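Local coordinates for cAMP factor (Mobiluncus curtisii, PDB 6JLC), which is represented here by its C-terminal part and probably acts as a secreted pore-forming toxin in the co-haemolytic CAMP reaction, damaging red-cell membranes, at residues Ala35-Glu40 against Thr151-Asp156; Asn91-Ile96 against Lys155-Lys160; Val101-Ser106 against Glu136-Tyr141. All coordinates share one frame; numbering follows the deposited sequence.

Interaction 1 (Ala35-Glu40 against Thr151-Asp156); sequences ADWSKE and TIYVKD
Trp37 and Tyr153 form the apolar centre of this buried contact. Tyr153 lays the CE1 corner of its ring over one face of the indole's six-membered ring, and CE1 stands 3.4 Å from Trp37 CH2. The ring planes meet at 45°, with centroids of the two rings 5.0 Å apart, so the pair is neither a parallel stack nor an edge-to-face one. Ala35 fills the same side of the indole: its CB sits over the rim of that face and also lies 3.8 Å from Tyr153 CE1. Ile152 closes the group from the first turn of its helix, bringing CD1 to 3.2 Å from Ala35 CA. That is very short for two carbons, and chi2 of Ile152, at 136°, is well off a staggered value, so the exact placement of CD1 is doubtful.

Farther out the contact becomes polar. The Tyr153 hydroxyl donates to Asp36, with OH 2.6 Å from OD2, and meets the oxygen on its anti side, 15° out of the carboxylate plane. Gln97 NE2 gives a second hydrogen bond to the same OD2, and His100 stacks on the Tyr153 ring, so the tyrosine is held both at its hydroxyl and across its ring. On the loop, Ser38 folds back so that OG, 2.8 Å from Ala35 O, and its own backbone N both donate to that carbonyl from the same face, bracing the 3-10 turn that carries Asp36 and Trp37. At the helix start, Thr151 is the N-cap, its OG1 accepting a weak bond from Val154 N at 3.4 Å. Taken together, a 3-10 turn from an interhelical loop packs on a capped helix N terminus, joining the five-helix part of the CAMP factor fold to its three-helix part.

Interaction 2 (Asn91-Ile96 against Lys155-Lys160); sequences NLRYKI and KDLLNK
Arg93 and Leu157 mark the closest backbone approach, 8.4 Å between their CA atoms, where the type I turn from Leu92 to Lys95 faces the second and third turns of helix 152-173. Arg93 supplies most of the turn's side of the contact. Its chain leaves the backbone extended, with CG anti to N, and then bends at chi3 (-69°), so that the aliphatic part and the guanidinium pass obliquely over Leu157. Arg93 CD packs 3.7 Å from Leu157 CB, while Leu157 CD1 sits 3.9 Å above the guanidinium plane of Arg93, offset toward its rim. Asp156 meets the guanidinium from another direction: its CB lies near the plane at the edge, 4.0 Å from Arg93 NH1. The main polar partner of that NH1 is Tyr153 O, one turn back along the same helix, to which it donates a hydrogen bond.

This is the junction between two helical bundles of the CAMP factor fold: the turn links helices 68-91 and 97-114 of the five-helix part, and helix 152-173 opens the three-helix part. The other end of the guanidinium faces Lys160, with Arg93 NH2 3.5 Å from Lys160 NZ. These like charges share a water that accepts from both, at 3.3 Å from Arg93 NH2 and, weakly, 3.2 Å from Lys160 NZ. Long, weak ion pairs of Lys160 with Glu31 and of Arg93 with Glu32 probably offset some of the repulsion.

Tyr94 crosses Leu157 at about a right angle, and its hydroxyl end does the touching: OH is 3.4 Å from Leu157 CD2, a van der Waals contact with the leucine methyl. The hydroxyl itself is hydrogen-bonded to Asp207 OD1 on helix 203-222, whose Ile210 packs against Leu157 as well.

Interaction 3 (Val101-Ser106 against Glu136-Tyr141); sequences VELGFS and ERVSTY
Glu102 OE1 is gripped by two donors from the facing segment, across a helical hairpin in which helices 97-114 and 121-139 run antiparallel within the five-helix bundle. Arg137 NH1 forms a salt bridge to Glu102 OE1 at 2.9 Å; the oxygen lies within 1° of the guanidinium plane, but the hydrogen bond is bent, 131° at the hydrogen. Tyr141 OH donates to the same Glu102 OE1 at 2.5 Å, reaching it on the syn side, with the carboxylate plane turned 85° from the tyrosine ring. The two donors come from opposite faces of the carboxylate plane and, together with Lys98, whose NZ makes a salt bridge to OE2, should limit its rotation.

Beneath this polar layer, Val138 CG1 packs 3.7 Å from Glu102 OE1 and Val138 CG2 lies 4.4 Å from Leu103 CD2, where the hairpin turns apolar. Glu102 reaches its partners through a chain extended beyond CG. Tyr141 follows the last helical turn, and its ring folds back over it with Val138 CA 3.7 Å above the ring centre.

Overall arrangement
From the N terminus, the loop after helix 8-31 is met first: residues 35-40 close a loop of 110 intervening residues onto 151-156 in interaction 1. Residues 91-96 follow, closing the shorter loop of interaction 2 onto 155-160, so both loops end on the start of helix 152-173 and share Lys155 and Asp156; their centres lie about 9 Å apart. Interaction 3, pairing helices 97-114 and 121-139, nests inside both. Lys95 joins interactions 2 and 3 through a probable hydrogen bond of NZ to Tyr141 O. Two contacts thus fix the five-helix part to the three-helix part, while the third ties neighbouring helices within the former.

Interaction 1 (Ala35-Glu40 against Thr151-Asp156)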
loop_
_atom_site.group_PDB
_atom_site.type_symbol
_atom_site.label_atom_id
_atom_site.label_comp_id
_atom_site.label_asym_id
_atom_site.label_seq_id
_atom_site.Cartn_x
_atom_site.Cartn_y
_atom_site.Cartn_z
ATOM N N ALA A 35 6.509 -4.496 1.811
ATOM C CA ALA A 35 6.756 -3.159 2.340
ATOM C C ALA A 35 7.067 -3.213 3.828
ATOM O O ALA A 35 6.542 -4.048 4.565
ATOM C CB ALA A 35 5.561 -2.248 2.082
ATOM N N ASP A 36 7.950 -2.310 4.264
ATOM C CA ASP A 36 8.303 -2.236 5.679
ATOM C C ASP A 36 7.082 -1.928 6.547
ATOM O O ASP A 36 6.981 -2.416 7.679
ATOM C CB ASP A 36 9.396 -1.179 5.879
ATOM C CG ASP A 36 10.681 -1.514 5.129
ATOM O OD1 ASP A 36 11.493 -2.295 5.672
ATOM O OD2 ASP A 36 10.872 -1.014 3.994
ATOM N N TRP A 37 6.137 -1.142 6.025
ATOM C CA TRP A 37 4.963 -0.763 6.805
ATOM C C TRP A 37 3.978 -1.913 7.022
ATOM O O TRP A 37 3.113 -1.806 7.898
ATOM C CB TRP A 37 4.250 0.415 6.133
ATOM C CG TRP A 37 3.839 0.180 4.701
ATOM C CD1 TRP A 37 2.962 -0.768 4.236
ATOM C CD2 TRP A 37 4.279 0.917 3.546
ATOM N NE1 TRP A 37 2.836 -0.665 2.868
ATOM C CE2 TRP A 37 3.630 0.360 2.420
ATOM C CE3 TRP A 37 5.162 1.991 3.354
ATOM C CZ2 TRP A 37 3.842 0.835 1.119
ATOM C CZ3 TRP A 37 5.363 2.469 2.060
ATOM C CH2 TRP A 37 4.703 1.891 0.962
ATOM N N SER A 38 4.082 -3.009 6.268
ATOM C CA SER A 38 3.058 -4.048 6.294
ATOM C C SER A 38 3.363 -5.176 7.275
ATOM O O SER A 38 2.618 -6.167 7.313
ATOM C CB SER A 38 2.857 -4.623 4.885
ATOM O OG SER A 38 4.035 -5.253 4.432
ATOM N N LYS A 39 4.421 -5.039 8.082
ATOM C CA LYS A 39 4.825 -6.116 8.985
ATOM C C LYS A 39 3.666 -6.619 9.845
ATOM O O LYS A 39 3.485 -7.830 10.004
ATOM C CB LYS A 39 5.984 -5.642 9.863
ATOM C CG LYS A 39 6.610 -6.732 10.720
ATOM C CD LYS A 39 7.706 -6.159 11.607
ATOM C CE LYS A 39 8.324 -7.228 12.494
ATOM N NZ LYS A 39 9.421 -6.676 13.340
ATOM N N GLU A 40 2.851 -5.712 10.386
ATOM C CA GLU A 40 1.796 -6.086 11.323
ATOM C C GLU A 40 0.390 -5.830 10.772
ATOM O O GLU A 40 -0.546 -5.564 11.533
ATOM C CB GLU A 40 1.993 -5.351 12.649
ATOM C CG GLU A 40 3.319 -5.672 13.368
ATOM C CD GLU A 40 3.359 -7.083 13.949
ATOM O OE1 GLU A 40 2.280 -7.662 14.204
ATOM O OE2 GLU A 40 4.477 -7.612 14.155
ATOM N N THR A 151 14.909 -0.132 -4.196
ATOM C CA THR A 151 14.158 -0.560 -3.031
ATOM C C THR A 151 13.011 -1.465 -3.476
ATOM O O THR A 151 12.720 -1.607 -4.668
ATOM C CB THR A 151 13.609 0.646 -2.281
ATOM O OG1 THR A 151 12.721 1.363 -3.157
ATOM C CG2 THR A 151 14.750 1.572 -1.832
ATOM N N ILE A 152 12.337 -2.080 -2.504
ATOM C CA ILE A 152 11.168 -2.881 -2.865
ATOM C C ILE A 152 10.065 -2.000 -3.443
ATOM O O ILE A 152 9.231 -2.472 -4.223
ATOM C CB ILE A 152 10.662 -3.675 -1.651
ATOM C CG1 ILE A 152 10.083 -2.700 -0.649
ATOM C CG2 ILE A 152 11.777 -4.490 -1.026
ATOM C CD1 ILE A 152 8.842 -3.175 -0.117
ATOM N N TYR A 153 10.041 -0.710 -3.088
ATOM C CA TYR A 153 9.023 0.187 -3.633
ATOM C C TYR A 153 9.238 0.427 -5.125
ATOM O O TYR A 153 8.275 0.450 -5.895
ATOM C CB TYR A 153 9.011 1.498 -2.840
ATOM C CG TYR A 153 8.970 1.159 -1.372
ATOM C CD1 TYR A 153 7.763 0.857 -0.755
ATOM C CD2 TYR A 153 10.142 1.038 -0.632
ATOM C CE1 TYR A 153 7.723 0.486 0.582
ATOM C CE2 TYR A 153 10.110 0.664 0.699
ATOM C CZ TYR A 153 8.896 0.396 1.301
ATOM O OH TYR A 153 8.861 0.034 2.633
ATOM N N VAL A 154 10.495 0.574 -5.548
ATOM C CA VAL A 154 10.796 0.697 -6.975
ATOM C C VAL A 154 10.534 -0.628 -7.686
ATOM O O VAL A 154 9.968 -0.658 -8.786
ATOM C CB VAL A 154 12.252 1.174 -7.172
ATOM C CG1 VAL A 154 12.657 1.101 -8.655
ATOM C CG2 VAL A 154 12.415 2.598 -6.670
ATOM N N LYS A 155 10.969 -1.737 -7.082
ATOM C CA LYS A 155 10.681 -3.066 -7.622
ATOM C C LYS A 155 9.184 -3.304 -7.766
ATOM O O LYS A 155 8.751 -3.983 -8.706
ATOM C CB LYS A 155 11.295 -4.142 -6.723
ATOM C CG LYS A 155 12.781 -4.399 -6.965
ATOM C CD LYS A 155 13.015 -5.011 -8.341
ATOM C CE LYS A 155 14.491 -5.320 -8.600
ATOM N NZ LYS A 155 14.917 -6.518 -7.825
ATOM N N ASP A 156 8.375 -2.765 -6.846
ATOM C CA ASP A 156 6.929 -2.926 -6.972
ATOM C C ASP A 156 6.380 -2.159 -8.168
ATOM O O ASP A 156 5.421 -2.615 -8.797
ATOM C CB ASP A 156 6.235 -2.501 -5.675
ATOM C CG ASP A 156 6.516 -3.471 -4.510
ATOM O OD1 ASP A 156 6.824 -4.653 -4.773
ATOM O OD2 ASP A 156 6.439 -3.056 -3.330
#

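Interaction 2 (Asn91-Ile96 against Lys155-Lys160)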
loop_
_atom_site.group_PDB
_atom_site.type_symbol
_atom_site.label_atom_id
_atom_site.label_comp_id
_atom_site.label_asym_id
_atom_site.label_seq_id
_atom_site.Cartn_x
_atom_site.Cartn_y
_atom_site.Cartn_z
ATOM N N ASN A 91 3.524 8.835 -2.867
ATOM C CA ASN A 91 4.422 9.976 -2.959
ATOM C C ASN A 91 5.889 9.676 -2.673
ATOM O O ASN A 91 6.746 10.451 -3.112
ATOM C CB ASN A 91 3.949 11.087 -2.009
ATOM C CG ASN A 91 2.530 11.508 -2.299
ATOM O OD1 ASN A 91 2.119 11.549 -3.454
ATOM N ND2 ASN A 91 1.764 11.792 -1.258
ATOM N N LEU A 92 6.213 8.599 -1.950
ATOM C CA LEU A 92 7.581 8.380 -1.482
ATOM C C LEU A 92 8.285 7.243 -2.224
ATOM O O LEU A 92 9.299 6.725 -1.738
ATOM C CB LEU A 92 7.595 8.114 0.029
ATOM C CG LEU A 92 6.916 9.185 0.884
ATOM C CD1 LEU A 92 6.966 8.786 2.362
ATOM C CD2 LEU A 92 7.570 10.524 0.676
ATOM N N ARG A 93 7.793 6.874 -3.415
ATOM C CA ARG A 93 8.260 5.647 -4.062
ATOM C C ARG A 93 9.757 5.670 -4.342
ATOM O O ARG A 93 10.420 4.625 -4.260
ATOM C CB ARG A 93 7.506 5.411 -5.372
ATOM C CG ARG A 93 7.808 4.019 -5.942
ATOM C CD ARG A 93 7.073 3.747 -7.241
ATOM N NE ARG A 93 5.630 3.613 -7.059
ATOM C CZ ARG A 93 5.016 2.534 -6.583
ATOM N NH1 ARG A 93 5.706 1.459 -6.211
ATOM N NH2 ARG A 93 3.697 2.536 -6.474
ATOM N N TYR A 94 10.317 6.839 -4.657
ATOM C CA TYR A 94 11.730 6.952 -4.997
ATOM C C TYR A 94 12.573 7.518 -3.861
ATOM O O TYR A 94 13.706 7.948 -4.098
ATOM C CB TYR A 94 11.907 7.807 -6.255
ATOM C CG TYR A 94 11.589 7.044 -7.515
ATOM C CD1 TYR A 94 10.280 6.930 -7.966
ATOM C CD2 TYR A 94 12.590 6.394 -8.229
ATOM C CE1 TYR A 94 9.977 6.212 -9.132
ATOM C CE2 TYR A 94 12.294 5.666 -9.390
ATOM C CZ TYR A 94 10.988 5.585 -9.832
ATOM O OH TYR A 94 10.688 4.872 -10.973
ATOM N N LYS A 95 12.049 7.537 -2.635
ATOM C CA LYS A 95 12.861 8.014 -1.526
ATOM C C LYS A 95 13.876 6.950 -1.114
ATOM O O LYS A 95 13.696 5.756 -1.359
ATOM C CB LYS A 95 11.979 8.388 -0.322
ATOM C CG LYS A 95 11.126 9.635 -0.545
ATOM C CD LYS A 95 12.008 10.870 -0.636
ATOM C CE LYS A 95 11.193 12.097 -1.018
ATOM N NZ LYS A 95 12.103 13.266 -1.213
ATOM N N ILE A 96 14.948 7.402 -0.462
ATOM C CA ILE A 96 15.937 6.468 0.046
ATOM C C ILE A 96 15.282 5.511 1.048
ATOM O O ILE A 96 14.218 5.788 1.624
ATOM C CB ILE A 96 17.120 7.210 0.688
ATOM C CG1 ILE A 96 16.626 8.217 1.738
ATOM C CG2 ILE A 96 17.961 7.887 -0.393
ATOM C CD1 ILE A 96 17.742 8.843 2.556
ATOM N N LYS A 155 10.969 -1.737 -7.082
ATOM C CA LYS A 155 10.681 -3.066 -7.622
ATOM C C LYS A 155 9.184 -3.304 -7.766
ATOM O O LYS A 155 8.751 -3.983 -8.706
ATOM C CB LYS A 155 11.295 -4.142 -6.723
ATOM C CG LYS A 155 12.781 -4.399 -6.965
ATOM C CD LYS A 155 13.015 -5.011 -8.341
ATOM C CE LYS A 155 14.491 -5.320 -8.600
ATOM N NZ LYS A 155 14.917 -6.518 -7.825
ATOM N N ASP A 156 8.375 -2.765 -6.846
ATOM C CA ASP A 156 6.929 -2.926 -6.972
ATOM C C ASP A 156 6.380 -2.159 -8.168
ATOM O O ASP A 156 5.421 -2.615 -8.797
ATOM C CB ASP A 156 6.235 -2.501 -5.675
ATOM C CG ASP A 156 6.516 -3.471 -4.510
ATOM O OD1 ASP A 156 6.824 -4.653 -4.773
ATOM O OD2 ASP A 156 6.439 -3.056 -3.330
ATOM N N LEU A 157 6.969 -1.005 -8.509
ATOM C CA LEU A 157 6.558 -0.297 -9.724
ATOM C C LEU A 157 6.868 -1.122 -10.975
ATOM O O LEU A 157 6.068 -1.172 -11.917
ATOM C CB LEU A 157 7.251 1.066 -9.792
ATOM C CG LEU A 157 6.795 2.017 -10.904
ATOM C CD1 LEU A 157 5.338 2.409 -10.722
ATOM C CD2 LEU A 157 7.686 3.259 -10.962
ATOM N N LEU A 158 7.985 -1.819 -10.988
ATOM C CA LEU A 158 8.354 -2.680 -12.093
ATOM C C LEU A 158 7.388 -3.869 -12.159
ATOM O O LEU A 158 6.931 -4.247 -13.189
ATOM C CB LEU A 158 9.765 -3.165 -11.945
ATOM C CG LEU A 158 10.230 -4.222 -12.908
ATOM C CD1 LEU A 158 9.938 -3.849 -14.336
ATOM C CD2 LEU A 158 11.664 -4.575 -12.716
ATOM N N ASN A 159 7.080 -4.421 -11.010
ATOM C CA ASN A 159 6.155 -5.534 -10.949
ATOM C C ASN A 159 4.799 -5.135 -11.446
ATOM O O ASN A 159 4.161 -5.864 -12.122
ATOM C CB ASN A 159 6.079 -6.139 -9.565
ATOM C CG ASN A 159 5.702 -7.601 -9.598
ATOM O OD1 ASN A 159 5.096 -8.125 -8.702
ATOM N ND2 ASN A 159 6.062 -8.236 -10.641
ATOM N N LYS A 160 4.369 -3.941 -11.091
ATOM C CA LYS A 160 3.091 -3.445 -11.595
ATOM C C LYS A 160 3.093 -3.350 -13.117
ATOM O O LYS A 160 2.109 -3.722 -13.773
ATOM C CB LYS A 160 2.771 -2.086 -10.971
ATOM C CG LYS A 160 1.283 -1.750 -10.966
ATOM C CD LYS A 160 0.949 -0.659 -9.954
ATOM C CE LYS A 160 1.104 -1.163 -8.520
ATOM N NZ LYS A 160 1.632 -0.110 -7.609
HETATM O O HOH W 1 1.363 1.177 -4.664
#

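Interaction 3 (Val101-Ser106 against Glu136-Tyr141)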
loop_
_atom_site.group_PDB
_atom_site.type_symbol
_atom_site.label_atom_id
_atom_site.label_comp_id
_atom_site.label_asym_id
_atom_site.label_seq_id
_atom_site.Cartn_x
_atom_site.Cartn_y
_atom_site.Cartn_z
ATOM N N VAL A 101 12.120 2.894 6.201
ATOM C CA VAL A 101 12.341 2.238 7.489
ATOM C C VAL A 101 11.702 3.054 8.608
ATOM O O VAL A 101 11.001 2.515 9.478
ATOM C CB VAL A 101 13.843 2.024 7.729
ATOM C CG1 VAL A 101 14.085 1.566 9.168
ATOM C CG2 VAL A 101 14.380 0.998 6.740
ATOM N N GLU A 102 11.918 4.370 8.582
ATOM C CA GLU A 102 11.393 5.236 9.633
ATOM C C GLU A 102 9.868 5.315 9.583
ATOM O O GLU A 102 9.201 5.192 10.619
ATOM C CB GLU A 102 12.029 6.625 9.535
ATOM C CG GLU A 102 13.532 6.590 9.776
ATOM C CD GLU A 102 14.176 7.962 9.864
ATOM O OE1 GLU A 102 13.457 8.986 9.846
ATOM O OE2 GLU A 102 15.422 8.003 9.953
ATOM N N LEU A 103 9.287 5.506 8.390
ATOM C CA LEU A 103 7.829 5.541 8.309
ATOM C C LEU A 103 7.231 4.175 8.627
ATOM O O LEU A 103 6.196 4.084 9.298
ATOM C CB LEU A 103 7.379 6.035 6.929
ATOM C CG LEU A 103 5.921 6.503 6.786
ATOM C CD1 LEU A 103 5.542 7.551 7.808
ATOM C CD2 LEU A 103 5.723 7.061 5.419
ATOM N N GLY A 104 7.889 3.097 8.199
ATOM C CA GLY A 104 7.382 1.773 8.533
ATOM C C GLY A 104 7.393 1.517 10.023
ATOM O O GLY A 104 6.464 0.909 10.578
ATOM N N PHE A 105 8.436 1.973 10.707
ATOM C CA PHE A 105 8.511 1.824 12.153
ATOM C C PHE A 105 7.386 2.592 12.837
ATOM O O PHE A 105 6.739 2.081 13.756
ATOM C CB PHE A 105 9.862 2.316 12.638
ATOM C CG PHE A 105 10.148 1.993 14.082
ATOM C CD1 PHE A 105 10.060 0.687 14.549
ATOM C CD2 PHE A 105 10.496 2.998 14.962
ATOM C CE1 PHE A 105 10.337 0.385 15.876
ATOM C CE2 PHE A 105 10.779 2.699 16.299
ATOM C CZ PHE A 105 10.704 1.394 16.746
ATOM N N SER A 106 7.142 3.824 12.385
ATOM C CA SER A 106 6.041 4.612 12.928
ATOM C C SER A 106 4.698 3.914 12.704
ATOM O O SER A 106 3.860 3.860 13.613
ATOM C CB SER A 106 6.058 6.009 12.295
ATOM O OG SER A 106 4.950 6.786 12.706
ATOM N N GLU A 136 5.922 13.870 7.509
ATOM C CA GLU A 136 6.450 15.173 7.121
ATOM C C GLU A 136 7.973 15.169 7.116
ATOM O O GLU A 136 8.593 15.718 6.200
ATOM C CB GLU A 136 5.912 16.264 8.047
ATOM C CG GLU A 136 6.308 17.661 7.599
ATOM C CD GLU A 136 6.032 18.717 8.646
ATOM O OE1 GLU A 136 4.921 19.288 8.638
ATOM O OE2 GLU A 136 6.929 18.977 9.477
ATOM N N ARG A 137 8.598 14.519 8.106
ATOM C CA ARG A 137 10.057 14.490 8.156
ATOM C C ARG A 137 10.646 13.739 6.964
ATOM O O ARG A 137 11.512 14.256 6.251
ATOM C CB ARG A 137 10.536 13.859 9.460
ATOM C CG ARG A 137 12.058 13.821 9.580
ATOM C CD ARG A 137 12.516 12.899 10.696
ATOM N NE ARG A 137 11.463 12.681 11.676
ATOM C CZ ARG A 137 11.038 11.484 12.053
ATOM N NH1 ARG A 137 11.587 10.387 11.531
ATOM N NH2 ARG A 137 10.066 11.389 12.953
ATOM N N VAL A 138 10.209 12.496 6.745
ATOM C CA VAL A 138 10.874 11.683 5.726
ATOM C C VAL A 138 10.520 12.152 4.322
ATOM O O VAL A 138 11.206 11.772 3.364
ATOM C CB VAL A 138 10.547 10.185 5.895
ATOM C CG1 VAL A 138 10.829 9.751 7.346
ATOM C CG2 VAL A 138 9.104 9.903 5.494
ATOM N N SER A 139 9.467 12.969 4.177
ATOM C CA SER A 139 9.117 13.520 2.868
ATOM C C SER A 139 10.218 14.412 2.324
ATOM O O SER A 139 10.336 14.580 1.106
ATOM C CB SER A 139 7.820 14.318 2.953
ATOM O OG SER A 139 6.713 13.446 2.994
ATOM N N THR A 140 11.009 15.004 3.206
ATOM C CA THR A 140 12.118 15.863 2.831
ATOM C C THR A 140 13.421 15.099 2.662
ATOM O O THR A 140 14.446 15.718 2.368
ATOM C CB THR A 140 12.317 16.962 3.887
ATOM O OG1 THR A 140 13.068 16.424 4.986
ATOM C CG2 THR A 140 10.984 17.480 4.399
ATOM N N TYR A 141 13.426 13.785 2.879
ATOM C CA TYR A 141 14.655 13.033 2.685
ATOM C C TYR A 141 15.015 13.007 1.205
ATOM O O TYR A 141 14.176 13.240 0.331
ATOM C CB TYR A 141 14.521 11.602 3.209
ATOM C CG TYR A 141 14.562 11.466 4.722
ATOM C CD1 TYR A 141 14.626 12.579 5.548
ATOM C CD2 TYR A 141 14.531 10.205 5.318
ATOM C CE1 TYR A 141 14.652 12.438 6.926
ATOM C CE2 TYR A 141 14.556 10.054 6.696
ATOM C CZ TYR A 141 14.616 11.169 7.495
ATOM O OH TYR A 141 14.643 11.007 8.863
#